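PDB 1KSC: endo-b-1,4-glucanase from Nasutitermes takasagoensis, which probably cuts internal beta-1,4-glucosidic linkages in cellulose and related beta-glucans, as a calcium-binding glycosyl hydrolase of family 9. Local coordinates for residues E214-A219 / S237-F242; N204-A209 / L251-K256. All coordinates share one frame; numbering follows the deposited sequence.

Interaction 1: E214-A219 / S237-F242; sequences ELVWAA and SLYDEF. With CA (calcium ion), chain B.
Two successive antiparallel helices of the (alpha/alpha)6-barrel family 9 glycosidase domain, an alpha-hairpin of helices 212-226 and 229-242, pack here through Leu215 and Val216 against Leu238, Tyr239 and Phe242. Their segment axes lie 9.2 Å apart at 163°, and the side-chain contacts are apolar. Val216 is central to the contact: its two methyls fork over the partner helix. CG1 stands anti to the backbone N (chi1 -175°), which carries it to the edge of the Tyr239 ring, near the ring plane, with CB of Tyr239 4.1 Å from CG1 of Val216. The other methyl, CG2, slides alongside Leu238, 3.8 Å from its CB, and also reaches CD1 of the Phe242 ring at 4.0 Å. One residue earlier, Leu215 splits its contacts: CB takes CD1 of Leu238 at 4.0 Å, while its own CD1 meets CE1 of Phe242 at 4.2 Å, the two side chains crossing at about a right angle. Glu214 turns from this seam and grips the calcium ion with both carboxylate oxygens, OE1 at 2.5 Å and OE2 at 2.4 Å. Helix 257-268 closes over Val216 and Tyr239 through Val260, Gln261 and Leu264, and helix 171-190 packs on Leu215 through Ala188 and Asn189.

Interaction 2: N204-A209 / L251-K256; sequences NFYASA and LNWDSK. With CA (calcium ion), chain B.
Tyr206 drives the edge of its ring into the face of Trp253, a T-shaped pair with planes at 82° and ring centroids 4.9 Å apart. CD1 of Tyr206 does the touching, over the indole and 3.6 Å from CE2 of Trp253. The indole's six-membered rim then meets the backbone: the carbonyl O of Ala207 lies near its plane, 3.3 Å from CH2 of Trp253. Next along, the carboxylate of Asp254 receives the N-H of Ala209 on the syn lone pair of OD2, an almost straight bond (3.1 Å, 165°). Water 3 bridges Ala207 O to Asp254 OD1, and water 1 donates to both Ser208 OG and Asp254 OD2 while itself coordinating the calcium ion. Loop 251-256 contributes to the calcium site: Asp254 binds the ion directly through its backbone O at 2.4 Å, and its side chain orients a metal-bound water. Behind it, Asn252 folds the 251-256 loop into an Asx turn, OD1 accepting from Asp254 N in its carbonyl plane, and from Ser255 N above that plane. Lys256 NZ returns to Trp253 O, 2.9 Å away, and also pairs with Glu154. Further out, Asp54 holds the Tyr206 hydroxyl and Asp150 bonds Ser208 OG.

How the interactions relate
From the N terminus, the chain leaves helix 171-190 and enters the loop 204-209, first half of interaction 2. It passes Asp210 and enters helix 212-226, whose first turn carries Asp213 and Glu214; all three are calcium ligands. It turns back along helix 229-242 to close interaction 1 across a short helical hairpin, and only at 251-256 completes the wider loop of interaction 2, just before helix 257-268. The smaller loop thus lies wholly within the larger. Their centres are about 17 Å apart, yet Glu214 OE2 forms a salt bridge with Lys256 NZ at 2.7 Å. Together they join the hairpin to loop 251-256, which binds the ion directly, and to loop 204-209, linked to it through water 1.

Interaction 1: E214-A219 / S237-F242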
loop_
_atom_site.group_PDB
_atom_site.type_symbol
_atom_site.label_atom_id
_atom_site.label_comp_id
_atom_site.label_asym_id
_atom_site.label_seq_id
_atom_site.Cartn_x
_atom_site.Cartn_y
_atom_site.Cartn_z
ATOM N N GLU A 214 -8.443 -12.592 0.932
ATOM C CA GLU A 214 -7.911 -11.963 2.141
ATOM C C GLU A 214 -7.911 -12.936 3.316
ATOM O O GLU A 214 -7.047 -12.862 4.190
ATOM C CB GLU A 214 -8.720 -10.721 2.536
ATOM C CG GLU A 214 -8.395 -9.446 1.754
ATOM C CD GLU A 214 -8.942 -9.464 0.340
ATOM O OE1 GLU A 214 -9.900 -10.222 0.084
ATOM O OE2 GLU A 214 -8.431 -8.706 -0.513
ATOM N N LEU A 215 -8.886 -13.839 3.354
ATOM C CA LEU A 215 -8.941 -14.805 4.448
ATOM C C LEU A 215 -7.733 -15.735 4.390
ATOM O O LEU A 215 -7.125 -16.040 5.416
ATOM C CB LEU A 215 -10.245 -15.614 4.396
ATOM C CG LEU A 215 -11.532 -14.861 4.770
ATOM C CD1 LEU A 215 -12.732 -15.777 4.590
ATOM C CD2 LEU A 215 -11.452 -14.369 6.212
ATOM N N VAL A 216 -7.376 -16.177 3.187
ATOM C CA VAL A 216 -6.224 -17.058 3.029
ATOM C C VAL A 216 -4.945 -16.267 3.316
ATOM O O VAL A 216 -4.031 -16.760 3.978
ATOM C CB VAL A 216 -6.151 -17.633 1.597
ATOM C CG1 VAL A 216 -5.021 -18.636 1.500
ATOM C CG2 VAL A 216 -7.483 -18.288 1.225
ATOM N N TRP A 217 -4.901 -15.039 2.805
ATOM C CA TRP A 217 -3.771 -14.120 2.976
ATOM C C TRP A 217 -3.511 -13.918 4.469
ATOM O O TRP A 217 -2.377 -14.042 4.939
ATOM C CB TRP A 217 -4.138 -12.791 2.292
ATOM C CG TRP A 217 -3.146 -11.638 2.331
ATOM C CD1 TRP A 217 -3.399 -10.373 2.792
ATOM C CD2 TRP A 217 -1.836 -11.586 1.738
ATOM N NE1 TRP A 217 -2.341 -9.539 2.512
ATOM C CE2 TRP A 217 -1.369 -10.255 1.867
ATOM C CE3 TRP A 217 -1.016 -12.531 1.106
ATOM C CZ2 TRP A 217 -0.119 -9.846 1.387
ATOM C CZ3 TRP A 217 0.229 -12.123 0.626
ATOM C CH2 TRP A 217 0.663 -10.791 0.770
ATOM N N ALA A 218 -4.573 -13.625 5.214
ATOM C CA ALA A 218 -4.463 -13.395 6.654
ATOM C C ALA A 218 -4.002 -14.632 7.422
ATOM O O ALA A 218 -3.128 -14.541 8.297
ATOM C CB ALA A 218 -5.803 -12.906 7.205
ATOM N N ALA A 219 -4.589 -15.784 7.108
ATOM C CA ALA A 219 -4.213 -17.018 7.790
ATOM C C ALA A 219 -2.746 -17.338 7.528
ATOM O O ALA A 219 -2.015 -17.738 8.438
ATOM C CB ALA A 219 -5.097 -18.175 7.328
ATOM N N SER A 237 -6.554 -24.948 3.720
ATOM C CA SER A 237 -7.902 -25.489 3.604
ATOM C C SER A 237 -8.773 -24.515 2.813
ATOM O O SER A 237 -9.504 -24.915 1.903
ATOM C CB SER A 237 -8.498 -25.713 4.997
ATOM O OG SER A 237 -9.798 -26.267 4.917
ATOM N N LEU A 238 -8.686 -23.234 3.159
ATOM C CA LEU A 238 -9.465 -22.208 2.479
ATOM C C LEU A 238 -8.971 -22.021 1.048
ATOM O O LEU A 238 -9.765 -21.808 0.133
ATOM C CB LEU A 238 -9.380 -20.881 3.241
ATOM C CG LEU A 238 -9.974 -20.852 4.653
ATOM C CD1 LEU A 238 -9.820 -19.453 5.236
ATOM C CD2 LEU A 238 -11.444 -21.249 4.607
ATOM N N TYR A 239 -7.658 -22.102 0.859
ATOM C CA TYR A 239 -7.073 -21.953 -0.470
ATOM C C TYR A 239 -7.715 -22.968 -1.411
ATOM O O TYR A 239 -8.112 -22.633 -2.531
ATOM C CB TYR A 239 -5.556 -22.177 -0.412
ATOM C CG TYR A 239 -4.830 -21.967 -1.730
ATOM C CD1 TYR A 239 -4.800 -22.965 -2.706
ATOM C CD2 TYR A 239 -4.170 -20.768 -2.000
ATOM C CE1 TYR A 239 -4.130 -22.772 -3.920
ATOM C CE2 TYR A 239 -3.501 -20.566 -3.208
ATOM C CZ TYR A 239 -3.485 -21.569 -4.161
ATOM O OH TYR A 239 -2.820 -21.367 -5.354
ATOM N N ASP A 240 -7.827 -24.210 -0.945
ATOM C CA ASP A 240 -8.425 -25.271 -1.748
ATOM C C ASP A 240 -9.929 -25.085 -1.891
ATOM O O ASP A 240 -10.471 -25.202 -2.987
ATOM C CB ASP A 240 -8.145 -26.645 -1.128
ATOM C CG ASP A 240 -6.672 -26.999 -1.127
ATOM O OD1 ASP A 240 -5.962 -26.611 -2.078
ATOM O OD2 ASP A 240 -6.223 -27.684 -0.183
ATOM N N GLU A 241 -10.601 -24.792 -0.783
ATOM C CA GLU A 241 -12.049 -24.601 -0.807
ATOM C C GLU A 241 -12.456 -23.497 -1.780
ATOM O O GLU A 241 -13.370 -23.669 -2.584
ATOM C CB GLU A 241 -12.568 -24.246 0.590
ATOM C CG GLU A 241 -14.087 -24.282 0.701
ATOM C CD GLU A 241 -14.609 -23.599 1.952
ATOM O OE1 GLU A 241 -13.985 -23.746 3.023
ATOM O OE2 GLU A 241 -15.655 -22.922 1.864
ATOM N N PHE A 242 -11.766 -22.365 -1.698
ATOM C CA PHE A 242 -12.052 -21.217 -2.549
ATOM C C PHE A 242 -11.479 -21.378 -3.958
ATOM O O PHE A 242 -11.795 -20.598 -4.858
ATOM C CB PHE A 242 -11.493 -19.949 -1.894
ATOM C CG PHE A 242 -12.073 -19.655 -0.532
ATOM C CD1 PHE A 242 -11.364 -18.885 0.388
ATOM C CD2 PHE A 242 -13.336 -20.124 -0.175
ATOM C CE1 PHE A 242 -11.902 -18.586 1.640
ATOM C CE2 PHE A 242 -13.884 -19.829 1.075
ATOM C CZ PHE A 242 -13.166 -19.059 1.984
HETATM CA CA CA B . -9.898 -9.552 -2.275
HETATM O O HOH W 1 -11.136 -7.458 -2.207
HETATM O O HOH W 2 -10.451 -9.794 -4.649
#

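Interaction 2: N204-A209 / L251-K256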
loop_
_atom_site.group_PDB
_atom_site.type_symbol
_atom_site.label_atom_id
_atom_site.label_comp_id
_atom_site.label_asym_id
_atom_site.label_seq_id
_atom_site.Cartn_x
_atom_site.Cartn_y
_atom_site.Cartn_z
ATOM N N ASN A 204 -17.841 3.135 -3.648
ATOM C CA ASN A 204 -17.575 3.905 -4.857
ATOM C C ASN A 204 -16.130 4.384 -4.957
ATOM O O ASN A 204 -15.783 5.137 -5.867
ATOM C CB ASN A 204 -18.535 5.092 -4.927
ATOM C CG ASN A 204 -19.980 4.651 -4.989
ATOM O OD1 ASN A 204 -20.382 3.943 -5.913
ATOM N ND2 ASN A 204 -20.771 5.056 -4.001
ATOM N N PHE A 205 -15.290 3.926 -4.032
ATOM C CA PHE A 205 -13.883 4.315 -4.007
ATOM C C PHE A 205 -12.946 3.106 -3.940
ATOM O O PHE A 205 -11.986 3.006 -4.708
ATOM C CB PHE A 205 -13.641 5.244 -2.813
ATOM C CG PHE A 205 -14.468 6.500 -2.855
ATOM C CD1 PHE A 205 -14.151 7.528 -3.739
ATOM C CD2 PHE A 205 -15.592 6.638 -2.044
ATOM C CE1 PHE A 205 -14.943 8.675 -3.814
ATOM C CE2 PHE A 205 -16.389 7.777 -2.109
ATOM C CZ PHE A 205 -16.065 8.798 -2.997
ATOM N N TYR A 206 -13.232 2.191 -3.021
ATOM C CA TYR A 206 -12.428 0.985 -2.854
ATOM C C TYR A 206 -13.328 -0.220 -2.614
ATOM O O TYR A 206 -13.228 -0.904 -1.594
ATOM C CB TYR A 206 -11.446 1.164 -1.688
ATOM C CG TYR A 206 -10.270 2.044 -2.042
ATOM C CD1 TYR A 206 -9.204 1.546 -2.793
ATOM C CD2 TYR A 206 -10.246 3.391 -1.673
ATOM C CE1 TYR A 206 -8.141 2.371 -3.170
ATOM C CE2 TYR A 206 -9.194 4.219 -2.046
ATOM C CZ TYR A 206 -8.148 3.703 -2.793
ATOM O OH TYR A 206 -7.106 4.522 -3.169
ATOM N N ALA A 207 -14.222 -0.473 -3.561
ATOM C CA ALA A 207 -15.132 -1.601 -3.441
ATOM C C ALA A 207 -14.343 -2.898 -3.465
ATOM O O ALA A 207 -13.380 -3.037 -4.216
ATOM C CB ALA A 207 -16.139 -1.587 -4.582
ATOM N N SER A 208 -14.747 -3.852 -2.635
ATOM C CA SER A 208 -14.057 -5.133 -2.604
ATOM C C SER A 208 -14.689 -6.065 -3.627
ATOM O O SER A 208 -15.909 -6.144 -3.725
ATOM C CB SER A 208 -14.157 -5.761 -1.217
ATOM O OG SER A 208 -13.601 -7.061 -1.228
ATOM N N ALA A 209 -13.857 -6.763 -4.392
ATOM C CA ALA A 209 -14.355 -7.690 -5.405
ATOM C C ALA A 209 -14.677 -9.046 -4.786
ATOM O O ALA A 209 -15.641 -9.703 -5.177
ATOM C CB ALA A 209 -13.322 -7.858 -6.515
ATOM N N LEU A 251 -1.412 -8.920 -7.819
ATOM C CA LEU A 251 -1.301 -8.439 -6.447
ATOM C C LEU A 251 -1.581 -6.948 -6.426
ATOM O O LEU A 251 -0.932 -6.176 -7.131
ATOM C CB LEU A 251 0.099 -8.681 -5.880
ATOM C CG LEU A 251 0.321 -8.033 -4.505
ATOM C CD1 LEU A 251 -0.593 -8.679 -3.479
ATOM C CD2 LEU A 251 1.775 -8.175 -4.093
ATOM N N ASN A 252 -2.559 -6.552 -5.623
ATOM C CA ASN A 252 -2.928 -5.151 -5.465
ATOM C C ASN A 252 -3.877 -5.058 -4.276
ATOM O O ASN A 252 -4.238 -6.083 -3.701
ATOM C CB ASN A 252 -3.576 -4.603 -6.743
ATOM C CG ASN A 252 -4.763 -5.414 -7.192
ATOM O OD1 ASN A 252 -5.778 -5.481 -6.503
ATOM N ND2 ASN A 252 -4.645 -6.038 -8.360
ATOM N N TRP A 253 -4.279 -3.846 -3.906
ATOM C CA TRP A 253 -5.154 -3.664 -2.749
ATOM C C TRP A 253 -6.436 -4.495 -2.758
ATOM O O TRP A 253 -6.980 -4.810 -1.699
ATOM C CB TRP A 253 -5.529 -2.186 -2.581
ATOM C CG TRP A 253 -6.369 -1.641 -3.693
ATOM C CD1 TRP A 253 -5.930 -0.989 -4.807
ATOM C CD2 TRP A 253 -7.796 -1.732 -3.817
ATOM N NE1 TRP A 253 -6.992 -0.671 -5.622
ATOM C CE2 TRP A 253 -8.149 -1.115 -5.039
ATOM C CE3 TRP A 253 -8.809 -2.276 -3.017
ATOM C CZ2 TRP A 253 -9.475 -1.029 -5.482
ATOM C CZ3 TRP A 253 -10.129 -2.191 -3.458
ATOM C CH2 TRP A 253 -10.447 -1.571 -4.682
ATOM N N ASP A 254 -6.908 -4.853 -3.948
ATOM C CA ASP A 254 -8.144 -5.614 -4.095
ATOM C C ASP A 254 -7.924 -7.126 -4.150
ATOM O O ASP A 254 -8.685 -7.893 -3.553
ATOM C CB ASP A 254 -8.862 -5.154 -5.370
ATOM C CG ASP A 254 -10.315 -5.581 -5.421
ATOM O OD1 ASP A 254 -10.929 -5.438 -6.501
ATOM O OD2 ASP A 254 -10.853 -6.042 -4.394
ATOM N N SER A 255 -6.884 -7.553 -4.861
ATOM C CA SER A 255 -6.588 -8.975 -5.009
ATOM C C SER A 255 -5.244 -9.375 -4.407
ATOM O O SER A 255 -4.214 -8.766 -4.697
ATOM C CB SER A 255 -6.614 -9.356 -6.490
ATOM O OG SER A 255 -6.292 -10.724 -6.664
ATOM N N LYS A 256 -5.260 -10.415 -3.580
ATOM C CA LYS A 256 -4.042 -10.887 -2.930
ATOM C C LYS A 256 -3.563 -12.210 -3.527
ATOM O O LYS A 256 -2.562 -12.770 -3.086
ATOM C CB LYS A 256 -4.302 -11.068 -1.431
ATOM C CG LYS A 256 -5.070 -9.908 -0.797
ATOM C CD LYS A 256 -4.263 -8.616 -0.846
ATOM C CE LYS A 256 -5.140 -7.412 -1.154
ATOM N NZ LYS A 256 -6.223 -7.192 -0.155
HETATM CA CA CA B . -9.898 -9.552 -2.275
HETATM O O HOH W 3 -13.001 -3.969 -6.691
HETATM O O HOH W 1 -11.136 -7.458 -2.207
HETATM O O HOH W 2 -10.451 -9.794 -4.649
#